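Local coordinates for protein nitrite reductase (Hyphomicrobium denitrificans, PDB 2DV6) that probably reduces nitrite to nitric oxide with electrons from a cytochrome c, as a copper-containing enzyme of the multicopper oxidase family, at residues T204-V218 with T236-K249. Sequence-based numbering, arbitrary orientation.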
ATOM      1  N   THR A 204      12.400 -21.158  57.383  1.00 29.59           N
ATOM      2  CA  THR A 204      12.943 -21.934  56.306  1.00 29.90           C
ATOM      3  C   THR A 204      11.751 -22.396  55.496  1.00 29.28           C
ATOM      4  O   THR A 204      10.782 -22.924  56.050  1.00 29.71           O
ATOM      5  CB  THR A 204      13.747 -23.136  56.858  1.00 30.36           C
ATOM      6  OG1 THR A 204      14.948 -22.646  57.452  1.00 32.41           O
ATOM      7  CG2 THR A 204      14.128 -24.068  55.770  1.00 30.41           C
ATOM      8  N   VAL A 205      11.799 -22.152  54.192  1.00 28.17           N
ATOM      9  CA  VAL A 205      10.693 -22.491  53.339  1.00 26.93           C
ATOM     10  C   VAL A 205      11.055 -23.737  52.586  1.00 27.13           C
ATOM     11  O   VAL A 205      12.144 -23.832  52.010  1.00 26.24           O
ATOM     12  CB  VAL A 205      10.367 -21.365  52.317  1.00 26.57           C
ATOM     13  CG1 VAL A 205       9.322 -21.848  51.298  1.00 24.99           C
ATOM     14  CG2 VAL A 205       9.900 -20.096  53.033  1.00 25.32           C
ATOM     15  N   GLU A 206      10.141 -24.698  52.591  1.00 26.41           N
ATOM     16  CA  GLU A 206      10.353 -25.874  51.800  1.00 26.29           C
ATOM     17  C   GLU A 206       9.308 -25.832  50.709  1.00 25.81           C
ATOM     18  O   GLU A 206       8.129 -26.042  50.955  1.00 25.81           O
ATOM     19  CB  GLU A 206      10.228 -27.139  52.644  1.00 27.07           C
ATOM     20  CG  GLU A 206      10.489 -28.407  51.865  1.00 29.74           C
ATOM     21  CD  GLU A 206      10.254 -29.670  52.713  1.00 31.95           C
ATOM     22  OE1 GLU A 206       9.295 -30.414  52.414  1.00 31.84           O
ATOM     23  OE2 GLU A 206      11.024 -29.901  53.676  1.00 33.39           O
ATOM     24  N   LEU A 207       9.748 -25.539  49.496  1.00 25.94           N
ATOM     25  CA  LEU A 207       8.824 -25.359  48.387  1.00 25.24           C
ATOM     26  C   LEU A 207       8.662 -26.638  47.576  1.00 25.24           C
ATOM     27  O   LEU A 207       9.638 -27.205  47.102  1.00 26.04           O
ATOM     28  CB  LEU A 207       9.312 -24.215  47.485  1.00 26.11           C
ATOM     29  CG  LEU A 207       8.326 -24.100  46.316  1.00 27.09           C
ATOM     30  CD1 LEU A 207       7.260 -23.057  46.604  1.00 28.04           C
ATOM     31  CD2 LEU A 207       9.034 -23.852  45.063  1.00 28.83           C
ATOM     32  N   HIS A 208       7.425 -27.089  47.393  1.00 24.24           N
ATOM     33  CA  HIS A 208       7.153 -28.138  46.419  1.00 24.60           C
ATOM     34  C   HIS A 208       6.420 -27.553  45.233  1.00 23.89           C
ATOM     35  O   HIS A 208       5.247 -27.154  45.334  1.00 22.83           O
ATOM     36  CB  HIS A 208       6.355 -29.302  47.037  1.00 25.43           C
ATOM     37  CG  HIS A 208       7.064 -29.957  48.182  1.00 26.09           C
ATOM     38  ND1 HIS A 208       7.516 -31.256  48.130  1.00 26.34           N
ATOM     39  CD2 HIS A 208       7.438 -29.475  49.389  1.00 26.39           C
ATOM     40  CE1 HIS A 208       8.125 -31.553  49.265  1.00 26.84           C
ATOM     41  NE2 HIS A 208       8.088 -30.492  50.048  1.00 28.41           N
ATOM     42  N   LEU A 209       7.120 -27.526  44.111  1.00 23.73           N
ATOM     43  CA  LEU A 209       6.562 -27.019  42.866  1.00 24.46           C
ATOM     44  C   LEU A 209       6.204 -28.151  41.933  1.00 24.16           C
ATOM     45  O   LEU A 209       7.105 -28.873  41.464  1.00 24.41           O
ATOM     46  CB  LEU A 209       7.540 -26.052  42.164  1.00 25.56           C
ATOM     47  CG  LEU A 209       6.926 -25.214  40.988  1.00 28.42           C
ATOM     48  CD1 LEU A 209       7.892 -24.141  40.554  1.00 29.70           C
ATOM     49  CD2 LEU A 209       6.651 -26.057  39.789  1.00 29.96           C
ATOM     50  N   LYS A 210       4.912 -28.294  41.642  1.00 23.97           N
ATOM     51  CA  LYS A 210       4.438 -29.282  40.662  1.00 25.76           C
ATOM     52  C   LYS A 210       4.021 -28.623  39.339  1.00 26.20           C
ATOM     53  O   LYS A 210       3.307 -27.615  39.336  1.00 27.73           O
ATOM     54  CB  LYS A 210       3.260 -30.080  41.222  1.00 26.05           C
ATOM     55  CG  LYS A 210       3.610 -30.954  42.455  1.00 26.69           C
ATOM     56  CD  LYS A 210       2.493 -31.990  42.741  1.00 27.39           C
ATOM     57  CE  LYS A 210       2.820 -32.899  43.929  1.00 28.11           C
ATOM     58  NZ  LYS A 210       2.787 -32.138  45.232  1.00 29.52           N
ATOM     59  N   ASN A 211       4.489 -29.156  38.217  1.00 25.82           N
ATOM     60  CA  ASN A 211       4.081 -28.631  36.930  1.00 24.86           C
ATOM     61  C   ASN A 211       3.038 -29.593  36.389  1.00 25.55           C
ATOM     62  O   ASN A 211       3.321 -30.757  36.178  1.00 24.01           O
ATOM     63  CB  ASN A 211       5.281 -28.441  35.999  1.00 22.81           C
ATOM     64  CG  ASN A 211       4.932 -27.721  34.713  1.00 23.04           C
ATOM     65  OD1 ASN A 211       3.794 -27.241  34.519  1.00 24.89           O
ATOM     66  ND2 ASN A 211       5.902 -27.629  33.814  1.00 21.03           N
ATOM     67  N   HIS A 212       1.805 -29.118  36.226  1.00 27.25           N
ATOM     68  CA  HIS A 212       0.714 -29.995  35.777  1.00 28.09           C
ATOM     69  C   HIS A 212       1.109 -30.756  34.527  1.00 28.78           C
ATOM     70  O   HIS A 212       1.824 -30.230  33.676  1.00 29.09           O
ATOM     71  CB  HIS A 212      -0.552 -29.202  35.514  1.00 28.46           C
ATOM     72  CG  HIS A 212      -1.744 -30.062  35.218  1.00 30.31           C
ATOM     73  ND1 HIS A 212      -2.739 -30.303  36.151  1.00 31.32           N
ATOM     74  CD2 HIS A 212      -2.106 -30.733  34.100  1.00 29.41           C
ATOM     75  CE1 HIS A 212      -3.654 -31.093  35.617  1.00 29.80           C
ATOM     76  NE2 HIS A 212      -3.293 -31.374  34.379  1.00 29.90           N
ATOM     77  N   LYS A 213       0.641 -31.995  34.396  1.00 29.63           N
ATOM     78  CA  LYS A 213       1.041 -32.831  33.260  1.00 29.64           C
ATOM     79  C   LYS A 213       0.579 -32.395  31.868  1.00 29.32           C
ATOM     80  O   LYS A 213       1.205 -32.778  30.866  1.00 28.28           O
ATOM     81  CB  LYS A 213       0.652 -34.286  33.504  1.00 31.23           C
ATOM     82  CG  LYS A 213      -0.819 -34.540  33.513  1.00 34.09           C
ATOM     83  CD  LYS A 213      -0.957 -36.055  33.498  1.00 35.43           C
ATOM     84  CE  LYS A 213      -2.324 -36.518  33.812  1.00 35.30           C
ATOM     85  NZ  LYS A 213      -2.251 -38.009  33.608  1.00 37.35           N
ATOM     86  N   ASP A 214      -0.496 -31.598  31.809  1.00 28.83           N
ATOM     87  CA  ASP A 214      -0.989 -31.027  30.541  1.00 28.64           C
ATOM     88  C   ASP A 214      -0.299 -29.710  30.135  1.00 26.80           C
ATOM     89  O   ASP A 214      -0.623 -29.139  29.115  1.00 26.34           O
ATOM     90  CB  ASP A 214      -2.525 -30.882  30.586  1.00 30.18           C
ATOM     91  CG  ASP A 214      -3.225 -32.233  30.827  1.00 31.76           C
ATOM     92  OD1 ASP A 214      -2.653 -33.265  30.446  1.00 33.40           O
ATOM     93  OD2 ASP A 214      -4.335 -32.284  31.373  1.00 33.38           O
ATOM     94  N   SER A 215       0.654 -29.242  30.930  1.00 25.52           N
ATOM     95  CA  SER A 215       1.367 -28.026  30.593  1.00 25.36           C
ATOM     96  C   SER A 215       2.226 -28.306  29.353  1.00 25.37           C
ATOM     97  O   SER A 215       2.811 -29.369  29.253  1.00 25.13           O
ATOM     98  CB  SER A 215       2.225 -27.541  31.755  1.00 23.78           C
ATOM     99  OG  SER A 215       1.412 -27.027  32.805  1.00 24.86           O
ATOM    100  N   LEU A 216       2.278 -27.366  28.408  1.00 24.89           N
ATOM    101  CA  LEU A 216       3.216 -27.476  27.291  1.00 25.01           C
ATOM    102  C   LEU A 216       4.614 -27.065  27.709  1.00 24.81           C
ATOM    103  O   LEU A 216       5.604 -27.525  27.126  1.00 25.83           O
ATOM    104  CB  LEU A 216       2.795 -26.601  26.106  1.00 25.51           C
ATOM    105  CG  LEU A 216       1.451 -26.896  25.427  1.00 27.76           C
ATOM    106  CD1 LEU A 216       1.272 -26.044  24.172  1.00 27.66           C
ATOM    107  CD2 LEU A 216       1.331 -28.367  25.074  1.00 27.69           C
ATOM    108  N   MET A 217       4.701 -26.160  28.682  1.00 23.05           N
ATOM    109  CA  MET A 217       5.957 -25.454  28.925  1.00 23.00           C
ATOM    110  C   MET A 217       6.553 -25.961  30.219  1.00 22.38           C
ATOM    111  O   MET A 217       5.822 -26.365  31.121  1.00 22.25           O
ATOM    112  CB  MET A 217       5.722 -23.927  29.059  1.00 23.22           C
ATOM    113  CG  MET A 217       4.965 -23.301  27.905  1.00 24.60           C
ATOM    114  SD  MET A 217       5.819 -23.642  26.348  1.00 27.52           S
ATOM    115  CE  MET A 217       4.706 -22.820  25.166  1.00 25.26           C
ATOM    116  N   VAL A 218       7.865 -25.874  30.343  1.00 22.20           N
ATOM    117  CA  VAL A 218       8.415 -25.888  31.683  1.00 22.92           C
ATOM    118  C   VAL A 218       8.103 -24.600  32.451  1.00 23.63           C
ATOM    119  O   VAL A 218       7.943 -23.525  31.835  1.00 24.30           O
ATOM    120  CB  VAL A 218       9.903 -26.379  31.795  1.00 22.99           C
ATOM    121  CG1 VAL A 218      10.422 -27.020  30.518  1.00 23.39           C
ATOM    122  CG2 VAL A 218      10.861 -25.401  32.505  1.00 21.64           C
ATOM    123  N   THR A 236      14.292 -24.899  40.380  1.00 26.96           N
ATOM    124  CA  THR A 236      12.861 -25.147  40.158  1.00 26.17           C
ATOM    125  C   THR A 236      12.402 -25.221  38.712  1.00 25.79           C
ATOM    126  O   THR A 236      11.205 -25.108  38.474  1.00 26.17           O
ATOM    127  CB  THR A 236      11.952 -24.140  40.941  1.00 26.96           C
ATOM    128  OG1 THR A 236      12.313 -22.798  40.617  1.00 25.67           O
ATOM    129  CG2 THR A 236      12.065 -24.332  42.473  1.00 26.22           C
ATOM    130  N   GLN A 237      13.310 -25.412  37.746  1.00 25.19           N
ATOM    131  CA  GLN A 237      12.888 -25.631  36.347  1.00 25.48           C
ATOM    132  C   GLN A 237      12.180 -26.973  36.299  1.00 26.48           C
ATOM    133  O   GLN A 237      12.832 -27.997  36.450  1.00 27.85           O
ATOM    134  CB  GLN A 237      14.086 -25.612  35.384  1.00 24.54           C
ATOM    135  CG  GLN A 237      14.878 -24.266  35.387  1.00 24.26           C
ATOM    136  CD  GLN A 237      13.970 -23.059  35.042  1.00 25.40           C
ATOM    137  OE1 GLN A 237      13.957 -22.022  35.757  1.00 27.08           O
ATOM    138  NE2 GLN A 237      13.181 -23.206  33.990  1.00 20.64           N
ATOM    139  N   THR A 238      10.853 -26.971  36.129  1.00 26.46           N
ATOM    140  CA  THR A 238      10.028 -28.177  36.344  1.00 25.85           C
ATOM    141  C   THR A 238       9.309 -28.592  35.066  1.00 28.13           C
ATOM    142  O   THR A 238       8.548 -27.802  34.495  1.00 27.74           O
ATOM    143  CB  THR A 238       9.013 -27.926  37.493  1.00 23.96           C
ATOM    144  OG1 THR A 238       9.701 -27.331  38.599  1.00 22.43           O
ATOM    145  CG2 THR A 238       8.365 -29.189  37.975  1.00 21.25           C
ATOM    146  N   ASP A 239       9.585 -29.815  34.597  1.00 28.97           N
ATOM    147  CA  ASP A 239       8.929 -30.360  33.414  1.00 30.49           C
ATOM    148  C   ASP A 239       7.438 -30.667  33.674  1.00 30.08           C
ATOM    149  O   ASP A 239       7.054 -30.975  34.801  1.00 30.46           O
ATOM    150  CB  ASP A 239       9.593 -31.672  32.996  1.00 32.83           C
ATOM    151  CG  ASP A 239      11.031 -31.498  32.485  1.00 35.83           C
ATOM    152  OD1 ASP A 239      11.735 -32.535  32.458  1.00 38.95           O
ATOM    153  OD2 ASP A 239      11.477 -30.381  32.094  1.00 36.53           O
ATOM    154  N   PRO A 240       6.594 -30.605  32.622  1.00 29.06           N
ATOM    155  CA  PRO A 240       5.192 -31.050  32.755  1.00 28.68           C
ATOM    156  C   PRO A 240       5.085 -32.461  33.401  1.00 28.26           C
ATOM    157  O   PRO A 240       5.766 -33.379  32.984  1.00 27.76           O
ATOM    158  CB  PRO A 240       4.698 -31.091  31.298  1.00 28.12           C
ATOM    159  CG  PRO A 240       5.573 -30.010  30.590  1.00 28.78           C
ATOM    160  CD  PRO A 240       6.918 -30.098  31.271  1.00 28.43           C
ATOM    161  N   GLY A 241       4.254 -32.599  34.417  1.00 27.85           N
ATOM    162  CA  GLY A 241       4.056 -33.880  35.087  1.00 28.76           C
ATOM    163  C   GLY A 241       4.997 -34.130  36.256  1.00 29.25           C
ATOM    164  O   GLY A 241       4.881 -35.141  36.929  1.00 29.11           O
ATOM    165  N   GLU A 242       5.954 -33.223  36.484  1.00 30.28           N
ATOM    166  CA  GLU A 242       7.043 -33.460  37.448  1.00 28.71           C
ATOM    167  C   GLU A 242       6.959 -32.512  38.647  1.00 28.37           C
ATOM    168  O   GLU A 242       6.092 -31.610  38.700  1.00 27.57           O
ATOM    169  CB  GLU A 242       8.401 -33.367  36.736  1.00 30.42           C
ATOM    170  CG  GLU A 242       8.597 -34.394  35.594  1.00 31.93           C
ATOM    171  CD  GLU A 242       8.500 -35.853  36.100  1.00 35.12           C
ATOM    172  OE1 GLU A 242       7.917 -36.681  35.374  1.00 36.48           O
ATOM    173  OE2 GLU A 242       8.974 -36.161  37.242  1.00 36.18           O
ATOM    174  N   GLU A 243       7.855 -32.719  39.611  1.00 27.55           N
ATOM    175  CA  GLU A 243       7.930 -31.892  40.792  1.00 28.11           C
ATOM    176  C   GLU A 243       9.387 -31.563  41.035  1.00 28.28           C
ATOM    177  O   GLU A 243      10.290 -32.317  40.681  1.00 28.76           O
ATOM    178  CB  GLU A 243       7.355 -32.620  42.046  1.00 29.63           C
ATOM    179  CG  GLU A 243       7.415 -31.796  43.375  1.00 31.15           C
ATOM    180  CD  GLU A 243       7.110 -32.636  44.632  1.00 34.40           C
ATOM    181  OE1 GLU A 243       6.438 -32.111  45.547  1.00 35.63           O
ATOM    182  OE2 GLU A 243       7.538 -33.822  44.711  1.00 36.04           O
ATOM    183  N   THR A 244       9.598 -30.442  41.690  1.00 27.90           N
ATOM    184  CA  THR A 244      10.891 -29.955  41.972  1.00 27.76           C
ATOM    185  C   THR A 244      10.722 -29.502  43.426  1.00 27.76           C
ATOM    186  O   THR A 244       9.642 -29.055  43.822  1.00 27.07           O
ATOM    187  CB  THR A 244      11.128 -28.839  40.927  1.00 29.57           C
ATOM    188  OG1 THR A 244      12.286 -29.103  40.087  1.00 31.49           O
ATOM    189  CG2 THR A 244      11.008 -27.472  41.468  1.00 25.72           C
ATOM    190  N   VAL A 245      11.741 -29.693  44.245  1.00 27.59           N
ATOM    191  CA  VAL A 245      11.679 -29.204  45.611  1.00 27.04           C
ATOM    192  C   VAL A 245      12.939 -28.476  45.988  1.00 26.82           C
ATOM    193  O   VAL A 245      14.039 -28.828  45.557  1.00 26.42           O
ATOM    194  CB  VAL A 245      11.097 -30.259  46.691  1.00 28.04           C
ATOM    195  CG1 VAL A 245      10.799 -31.630  46.105  1.00 26.95           C
ATOM    196  CG2 VAL A 245      11.857 -30.274  48.032  1.00 26.52           C
ATOM    197  N   VAL A 246      12.751 -27.383  46.720  1.00 26.37           N
ATOM    198  CA  VAL A 246      13.857 -26.510  47.041  1.00 27.31           C
ATOM    199  C   VAL A 246      13.599 -25.986  48.450  1.00 27.44           C
ATOM    200  O   VAL A 246      12.458 -25.691  48.785  1.00 28.24           O
ATOM    201  CB  VAL A 246      14.019 -25.335  45.993  1.00 26.60           C
ATOM    202  CG1 VAL A 246      12.801 -24.372  46.003  1.00 26.96           C
ATOM    203  CG2 VAL A 246      15.240 -24.554  46.295  1.00 26.69           C
ATOM    204  N   THR A 247      14.644 -25.914  49.272  1.00 26.47           N
ATOM    205  CA  THR A 247      14.511 -25.331  50.604  1.00 26.49           C
ATOM    206  C   THR A 247      15.328 -24.058  50.633  1.00 26.44           C
ATOM    207  O   THR A 247      16.439 -24.039  50.116  1.00 26.54           O
ATOM    208  CB  THR A 247      15.022 -26.331  51.698  1.00 26.25           C
ATOM    209  OG1 THR A 247      14.218 -27.507  51.646  1.00 25.74           O
ATOM    210  CG2 THR A 247      14.952 -25.736  53.112  1.00 25.41           C
ATOM    211  N   PHE A 248      14.806 -22.997  51.227  1.00 26.01           N
ATOM    212  CA  PHE A 248      15.578 -21.764  51.294  1.00 26.72           C
ATOM    213  C   PHE A 248      15.269 -21.016  52.562  1.00 27.64           C
ATOM    214  O   PHE A 248      14.173 -21.132  53.091  1.00 28.00           O
ATOM    215  CB  PHE A 248      15.396 -20.867  50.029  1.00 27.01           C
ATOM    216  CG  PHE A 248      13.996 -20.339  49.822  1.00 26.97           C
ATOM    217  CD1 PHE A 248      13.573 -19.168  50.460  1.00 27.21           C
ATOM    218  CD2 PHE A 248      13.122 -20.982  48.969  1.00 27.12           C
ATOM    219  CE1 PHE A 248      12.273 -18.666  50.263  1.00 25.98           C
ATOM    220  CE2 PHE A 248      11.820 -20.481  48.754  1.00 27.51           C
ATOM    221  CZ  PHE A 248      11.396 -19.341  49.426  1.00 27.36           C
ATOM    222  N   LYS A 249      16.250 -20.285  53.068  1.00 28.21           N
ATOM    223  CA  LYS A 249      16.032 -19.410  54.223  1.00 30.58           C
ATOM    224  C   LYS A 249      15.507 -18.022  53.823  1.00 29.79           C
ATOM    225  O   LYS A 249      15.943 -17.439  52.810  1.00 30.42           O
ATOM    226  CB  LYS A 249      17.316 -19.268  55.066  1.00 32.52           C
ATOM    227  CG  LYS A 249      17.657 -20.529  55.880  1.00 36.69           C
ATOM    228  CD  LYS A 249      18.712 -20.254  56.963  1.00 41.33           C
ATOM    229  CE  LYS A 249      18.065 -19.846  58.343  1.00 44.58           C
ATOM    230  NZ  LYS A 249      17.778 -21.030  59.290  1.00 46.57           N
TER
HETATM  231  O   HOH W   1       7.703 -34.373  47.485  1.00 38.43           O
HETATM  232  O   HOH W   2       4.610 -33.316  46.879  1.00 41.62           O
HETATM  233  O   HOH W   3       3.097 -32.387  38.467  1.00 39.37           O
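Asn211 reaches across to Thr238 and the type II turn Asp239-Glu242, just before strand 243-249. Its CB lies 3.3 Å from Asp239 O and touches Thr238 CG2. CG swings anti to the backbone N (chi1 -172°), which carries the amide in between Thr238 and Met217. There ND2 gives one N-H to Thr238 O at 2.7 Å, from above that carbonyl's plane, and the other to Met217 O, in plane on a lone pair; OD1 accepts from Ser215 OG. With both N-H groups and the oxygen bonded, the amide cannot easily turn over, and an alanine here would probably leave the Thr238 and Met217 carbonyls without this donor and let the loop before His219, a copper ligand, shift. Farther along, Glu243 OE1 accepts a hydrogen bond from His208 ND1 at 2.9 Å, while Val245 CB covers a face of that imidazole and Glu206 OE1 accepts from NE2. On the face opposite His208 and Glu243, Val205 CB sits over the Phe248 ring, 3.9 Å from its centroid. Backbone hydrogen bonds join the antiparallel strands 204-211 and 243-249 in this cupredoxin domain; strand 163-178 flanks 204-211 on its far side, and beyond 243-249 the sheet continues into a strand of the second subunit.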